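Local coordinates for imine reductase (Bacillus cereus, PDB 4D3D), which catalyses the NADPH-dependent reduction of imines, with S-selectivity toward the cyclic substrate 2-methylpyrroline, at residues 234-239 with 247-252; 257-262 with 277-282. All coordinates share one frame; numbering follows the deposited sequence.

Interaction 1 of 2, residues 234-239 with 247-252; sequences EFYTPR and GDVDRL. With P4C (O-acetaldehydyl-hexaethylene glycol), chain E.
Phe235 and Tyr236 of helix 215-242 meet Val249 and Asp250 of the loop 247-252. One face of Phe235 carries P4C, whose C5 lies 3.8 Å above the plane of the Phe235 ring and offset toward its rim; the edge of Phe235 is turned to Tyr236, with CD2 of Phe235 over the centre of the Tyr236 face. Phe296 and Tyr236 form a further edge-to-face pair. Val249 meets Phe235 obliquely, CG2 of Val249 standing 3.7 Å from CE2 of Phe235. With CG of Phe235 anti to the backbone N (chi1 -177°), the ring reaches out from the helix to this methyl.

The Tyr236 hydroxyl donates to Asp250, OH to OD1 2.7 Å. Ring and carboxylate planes are nearly perpendicular, and the hydroxyl meets OD1 from above the carboxylate plane, 63° out of it. That carboxylate is held at both oxygens from beyond the loop: Ser295 OG bonds OD1 and the backbone N of Phe296 bonds OD2, which should fix its rotation.

Arg239 makes a flatter contact. Its guanidinium is nearly coplanar with the Asp248 carboxylate, and NH1 of Arg239 gives OD1 of Asp248 a 2.9 Å salt bridge, N-H...O 159°, on the syn lone pair. NH2 of the same guanidinium bonds Pro246 O and a water that also accepts from Val249 N and donates to Asp250 OD1, at 2.9 Å from that oxygen. The salt bridge, the hydroxyl-carboxylate bond and the shared water thus tie the loop to the helix it follows, within the all-helical C-terminal domain of the reductive aminase-like family, where Phe235 and Tyr236 line the pocket that holds the glycol.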
loop_
_atom_site.group_PDB
_atom_site.type_symbol
_atom_site.label_atom_id
_atom_site.label_comp_id
_atom_site.label_asym_id
_atom_site.label_seq_id
_atom_site.Cartn_x
_atom_site.Cartn_y
_atom_site.Cartn_z
ATOM N N GLU B 234 11.408 1.703 6.552
ATOM C CA GLU B 234 12.767 1.938 7.025
ATOM C C GLU B 234 12.963 1.440 8.445
ATOM O O GLU B 234 13.989 0.837 8.750
ATOM C CB GLU B 234 13.129 3.469 6.968
ATOM C CG GLU B 234 13.170 3.977 5.552
ATOM N N PHE B 235 12.005 1.700 9.328
ATOM C CA PHE B 235 12.048 1.241 10.753
ATOM C C PHE B 235 12.140 -0.269 10.871
ATOM O O PHE B 235 12.990 -0.776 11.619
ATOM C CB PHE B 235 10.840 1.718 11.525
ATOM C CG PHE B 235 10.873 1.342 12.980
ATOM C CD1 PHE B 235 11.613 2.102 13.912
ATOM C CD2 PHE B 235 10.222 0.221 13.421
ATOM C CE1 PHE B 235 11.676 1.706 15.246
ATOM C CE2 PHE B 235 10.288 -0.205 14.755
ATOM C CZ PHE B 235 11.037 0.533 15.689
ATOM N N TYR B 236 11.286 -0.959 10.127
ATOM C CA TYR B 236 11.184 -2.427 10.329
ATOM C C TYR B 236 12.186 -3.223 9.502
ATOM O O TYR B 236 12.503 -4.342 9.913
ATOM C CB TYR B 236 9.782 -2.898 10.024
ATOM C CG TYR B 236 8.752 -2.513 11.103
ATOM C CD1 TYR B 236 8.745 -3.093 12.375
ATOM C CD2 TYR B 236 7.764 -1.620 10.797
ATOM C CE1 TYR B 236 7.770 -2.733 13.318
ATOM C CE2 TYR B 236 6.727 -1.330 11.737
ATOM C CZ TYR B 236 6.803 -1.865 13.001
ATOM O OH TYR B 236 5.775 -1.551 13.906
ATOM N N THR B 237 12.768 -2.636 8.455
ATOM C CA THR B 237 13.772 -3.317 7.609
ATOM C C THR B 237 14.877 -4.090 8.342
ATOM O O THR B 237 15.036 -5.307 8.166
ATOM C CB THR B 237 14.292 -2.345 6.521
ATOM O OG1 THR B 237 13.279 -2.183 5.513
ATOM C CG2 THR B 237 15.550 -2.799 5.887
ATOM N N PRO B 238 15.639 -3.420 9.238
ATOM C CA PRO B 238 16.733 -4.127 9.933
ATOM C C PRO B 238 16.240 -5.209 10.876
ATOM O O PRO B 238 16.921 -6.238 11.002
ATOM C CB PRO B 238 17.482 -2.973 10.657
ATOM C CG PRO B 238 16.482 -1.849 10.752
ATOM C CD PRO B 238 15.592 -1.990 9.562
ATOM N N ARG B 239 15.048 -5.030 11.473
ATOM C CA ARG B 239 14.433 -6.075 12.336
ATOM C C ARG B 239 14.058 -7.334 11.484
ATOM O O ARG B 239 14.302 -8.467 11.840
ATOM C CB ARG B 239 13.220 -5.505 13.065
ATOM C CG ARG B 239 13.608 -4.382 14.060
ATOM C CD ARG B 239 12.552 -3.392 14.448
ATOM N NE ARG B 239 11.382 -4.039 14.870
ATOM C CZ ARG B 239 10.764 -3.897 16.047
ATOM N NH1 ARG B 239 11.235 -3.071 16.973
ATOM N NH2 ARG B 239 9.645 -4.621 16.243
ATOM N N GLY B 247 7.547 -7.118 20.323
ATOM C CA GLY B 247 6.444 -6.206 20.459
ATOM C C GLY B 247 6.722 -4.916 21.192
ATOM O O GLY B 247 5.850 -4.448 21.890
ATOM N N ASP B 248 7.884 -4.311 20.976
ATOM C CA ASP B 248 8.241 -3.108 21.759
ATOM C C ASP B 248 7.563 -1.813 21.324
ATOM O O ASP B 248 7.357 -0.946 22.159
ATOM C CB ASP B 248 9.745 -2.960 21.851
ATOM C CG ASP B 248 10.430 -2.895 20.483
ATOM O OD1 ASP B 248 9.945 -3.492 19.509
ATOM O OD2 ASP B 248 11.489 -2.275 20.401
ATOM N N VAL B 249 7.207 -1.646 20.040
ATOM C CA VAL B 249 6.493 -0.494 19.535
ATOM C C VAL B 249 5.129 -0.826 19.042
ATOM O O VAL B 249 4.336 0.060 18.764
ATOM C CB VAL B 249 7.322 0.278 18.462
ATOM C CG1 VAL B 249 8.702 0.617 19.000
ATOM C CG2 VAL B 249 7.493 -0.563 17.175
ATOM N N ASP B 250 4.810 -2.124 18.881
ATOM C CA ASP B 250 3.504 -2.492 18.419
ATOM C C ASP B 250 3.258 -4.002 18.716
ATOM O O ASP B 250 4.175 -4.772 18.745
ATOM C CB ASP B 250 3.278 -2.240 16.892
ATOM C CG ASP B 250 3.913 -3.359 16.006
ATOM O OD1 ASP B 250 5.126 -3.411 15.782
ATOM O OD2 ASP B 250 3.142 -4.277 15.612
ATOM N N ARG B 251 1.999 -4.323 19.008
ATOM C CA ARG B 251 1.642 -5.730 19.316
ATOM C C ARG B 251 0.542 -6.214 18.332
ATOM O O ARG B 251 -0.455 -5.545 18.020
ATOM C CB ARG B 251 1.148 -5.849 20.779
ATOM C CG ARG B 251 2.406 -5.677 21.699
ATOM C CD ARG B 251 2.275 -6.098 23.112
ATOM N NE ARG B 251 3.459 -5.674 23.902
ATOM C CZ ARG B 251 4.590 -6.349 24.158
ATOM N NH1 ARG B 251 4.893 -7.535 23.630
ATOM N NH2 ARG B 251 5.500 -5.757 24.932
ATOM N N LEU B 252 0.733 -7.454 17.854
ATOM C CA LEU B 252 -0.243 -8.003 16.882
ATOM C C LEU B 252 -1.680 -7.948 17.358
ATOM O O LEU B 252 -2.600 -7.694 16.614
ATOM C CB LEU B 252 0.120 -9.457 16.528
ATOM C CG LEU B 252 -0.690 -10.096 15.415
ATOM C CD1 LEU B 252 -0.495 -9.353 14.091
ATOM C CD2 LEU B 252 -0.356 -11.563 15.239
HETATM O O1 P4C E . 6.864 6.352 11.699
HETATM C C2 P4C E . 7.969 5.455 12.057
HETATM C C3 P4C E . 7.829 4.700 13.391
HETATM O O4 P4C E . 7.699 3.309 13.172
HETATM C C5 P4C E . 7.290 2.431 14.252
HETATM C C6 P4C E . 5.841 2.692 14.657
HETATM O O7 P4C E . 5.015 1.512 14.791
HETATM C C8 P4C E . 3.581 1.792 14.986
HETATM C C9 P4C E . 2.687 0.802 14.164
HETATM O O10 P4C E . 1.204 1.039 14.074
HETATM C C11 P4C E . 0.426 2.281 14.159
HETATM C C12 P4C E . -0.278 2.788 12.848
HETATM O O13 P4C E . -0.176 4.282 12.634
HETATM C C14 P4C E . -0.645 4.975 11.407
HETATM C C15 P4C E . -0.010 6.395 11.169
HETATM O O16 P4C E . 0.365 6.693 9.733
HETATM C C17 P4C E . 0.913 7.982 9.178
HETATM C C18 P4C E . 0.036 9.284 9.486
HETATM O O19 P4C E . -0.574 9.951 8.301
HETATM C C20 P4C E . -1.505 10.963 8.880
HETATM C C21 P4C E . -1.793 12.029 7.830
HETATM O O22 P4C E . -2.892 12.912 8.195
HETATM O O HOH W 1 7.156 -3.756 17.783
#

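Interaction 2 of 2, residues 257-262 with 277-282; sequences ASVEHV and ATVLEV
Val259 packs against the backbone of helix 274-288 as well as against its side chains: CG1 of Val259 lies 3.7 Å from CA of Leu280 and 3.9 Å from CB of Leu280. This methyl is set anti to the backbone N (chi1 176°), a torsion that directs it at the facing helix. The other neighbour on that helix is Val279, whose CG1 approaches CG1 of Val259 at 3.9 Å, the two branched side chains meeting at a slant. The CA atoms of Val259 and Leu280 come to 6.0 Å, the nearest backbone pair, which agrees with a valine resting directly on the opposite main chain.

The axes of the segments 257-262 and 277-282 approach to 9.4 Å and run at 160° between their N-to-C directions, an antiparallel helix pair. Successive helices 252-268 and 274-288 therefore form a helical hairpin in the C-terminal domain of this family. On its buried side the second subunit completes the packing: Trp195 of that subunit covers Val259, and Thr196 of that subunit touches Val279.

Toward the other margin the contact thins. Glu260, partly exposed, offers only the aliphatic part of its chain, CG of Glu260 being 3.9 Å from CD1 of Leu280, while its carboxylate takes no part in the contact. Leu280, also partly exposed, further touches Leu256 and Val263 of helix 252-268.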
loop_
_atom_site.group_PDB
_atom_site.type_symbol
_atom_site.label_atom_id
_atom_site.label_comp_id
_atom_site.label_asym_id
_atom_site.label_seq_id
_atom_site.Cartn_x
_atom_site.Cartn_y
_atom_site.Cartn_z
ATOM N N ALA B 257 -7.292 -5.824 16.512
ATOM C CA ALA B 257 -8.400 -5.035 16.908
ATOM C C ALA B 257 -8.649 -3.819 15.980
ATOM O O ALA B 257 -9.774 -3.470 15.693
ATOM C CB ALA B 257 -8.156 -4.518 18.334
ATOM N N SER B 258 -7.581 -3.203 15.550
ATOM C CA SER B 258 -7.652 -2.105 14.610
ATOM C C SER B 258 -8.258 -2.513 13.216
ATOM O O SER B 258 -9.168 -1.861 12.695
ATOM C CB SER B 258 -6.277 -1.542 14.435
ATOM O OG SER B 258 -6.221 -0.461 13.569
ATOM N N VAL B 259 -7.817 -3.662 12.743
ATOM C CA VAL B 259 -8.356 -4.190 11.498
ATOM C C VAL B 259 -9.809 -4.539 11.631
ATOM O O VAL B 259 -10.625 -4.294 10.742
ATOM C CB VAL B 259 -7.509 -5.393 10.991
ATOM C CG1 VAL B 259 -8.145 -5.993 9.745
ATOM C CG2 VAL B 259 -6.098 -4.962 10.669
ATOM N N GLU B 260 -10.211 -5.106 12.762
ATOM C CA GLU B 260 -11.623 -5.413 13.036
ATOM C C GLU B 260 -12.502 -4.174 12.938
ATOM O O GLU B 260 -13.573 -4.216 12.325
ATOM C CB GLU B 260 -11.831 -6.006 14.439
ATOM C CG GLU B 260 -11.366 -7.415 14.607
ATOM C CD GLU B 260 -11.303 -7.879 16.073
ATOM O OE1 GLU B 260 -11.349 -7.036 17.004
ATOM O OE2 GLU B 260 -11.231 -9.107 16.304
ATOM N N HIS B 261 -12.028 -3.033 13.479
ATOM C CA HIS B 261 -12.755 -1.772 13.314
ATOM C C HIS B 261 -12.845 -1.277 11.864
ATOM O O HIS B 261 -13.846 -0.720 11.447
ATOM C CB HIS B 261 -12.166 -0.686 14.176
ATOM C CG HIS B 261 -12.466 -0.932 15.606
ATOM N ND1 HIS B 261 -11.709 -0.414 16.629
ATOM C CD2 HIS B 261 -13.435 -1.698 16.182
ATOM C CE1 HIS B 261 -12.212 -0.821 17.780
ATOM N NE2 HIS B 261 -13.301 -1.541 17.542
ATOM N N VAL B 262 -11.801 -1.533 11.053
ATOM C CA VAL B 262 -11.883 -1.192 9.625
ATOM C C VAL B 262 -12.987 -2.077 8.937
ATOM O O VAL B 262 -13.770 -1.565 8.126
ATOM C CB VAL B 262 -10.502 -1.356 8.933
ATOM C CG1 VAL B 262 -10.662 -1.288 7.406
ATOM C CG2 VAL B 262 -9.474 -0.339 9.398
ATOM N N ALA B 277 -11.535 -8.053 4.734
ATOM C CA ALA B 277 -11.706 -9.382 5.294
ATOM C C ALA B 277 -10.531 -10.295 5.074
ATOM O O ALA B 277 -10.172 -11.096 5.922
ATOM C CB ALA B 277 -12.938 -10.062 4.760
ATOM N N THR B 278 -9.878 -10.145 3.944
ATOM C CA THR B 278 -8.631 -10.892 3.692
ATOM C C THR B 278 -7.490 -10.455 4.627
ATOM O O THR B 278 -6.765 -11.253 5.186
ATOM C CB THR B 278 -8.231 -10.800 2.196
ATOM O OG1 THR B 278 -9.265 -11.481 1.438
ATOM C CG2 THR B 278 -6.929 -11.494 1.984
ATOM N N VAL B 279 -7.351 -9.125 4.791
ATOM C CA VAL B 279 -6.371 -8.594 5.764
ATOM C C VAL B 279 -6.654 -9.164 7.155
ATOM O O VAL B 279 -5.698 -9.633 7.827
ATOM C CB VAL B 279 -6.426 -7.039 5.756
ATOM C CG1 VAL B 279 -5.585 -6.419 6.843
ATOM C CG2 VAL B 279 -6.030 -6.454 4.373
ATOM N N LEU B 280 -7.916 -9.066 7.583
ATOM C CA LEU B 280 -8.334 -9.570 8.889
ATOM C C LEU B 280 -7.954 -11.074 9.065
ATOM O O LEU B 280 -7.446 -11.475 10.095
ATOM C CB LEU B 280 -9.866 -9.409 9.065
ATOM C CG LEU B 280 -10.404 -9.877 10.423
ATOM C CD1 LEU B 280 -9.700 -9.100 11.528
ATOM C CD2 LEU B 280 -11.906 -9.734 10.471
ATOM N N GLU B 281 -8.180 -11.877 8.054
ATOM C CA GLU B 281 -7.883 -13.298 8.155
ATOM C C GLU B 281 -6.389 -13.590 8.249
ATOM O O GLU B 281 -5.961 -14.535 8.913
ATOM C CB GLU B 281 -8.561 -14.065 7.047
ATOM C CG GLU B 281 -8.289 -15.609 7.077
ATOM C CD GLU B 281 -8.766 -16.365 8.346
ATOM O OE1 GLU B 281 -9.583 -15.802 9.170
ATOM O OE2 GLU B 281 -8.267 -17.542 8.519
ATOM N N VAL B 282 -5.556 -12.797 7.612
ATOM C CA VAL B 282 -4.098 -12.888 7.798
ATOM C C VAL B 282 -3.751 -12.648 9.283
ATOM O O VAL B 282 -2.978 -13.407 9.905
ATOM C CB VAL B 282 -3.317 -11.929 6.884
ATOM C CG1 VAL B 282 -1.848 -12.010 7.190
ATOM C CG2 VAL B 282 -3.519 -12.262 5.408
#

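How the interactions relate
The two interactions follow in series along the chain: helix 215-242 and the loop after it make interaction 1, and helix 252-268, which begins at the end of that loop, supplies one partner of interaction 2. Their centres are 19 Å apart and their nearest atoms about 5 Å, without touching. The glycol relates them: it contacts Phe235 and Tyr236 of interaction 1 directly, whereas the side chain of Val259 in interaction 2 stays about 10 Å from a bound glycol. Both touch the second subunit, with seven residues of interaction 2 and two of interaction 1 within reach of it, so 257-262 with 277-282 lies more fully at the dimer interface.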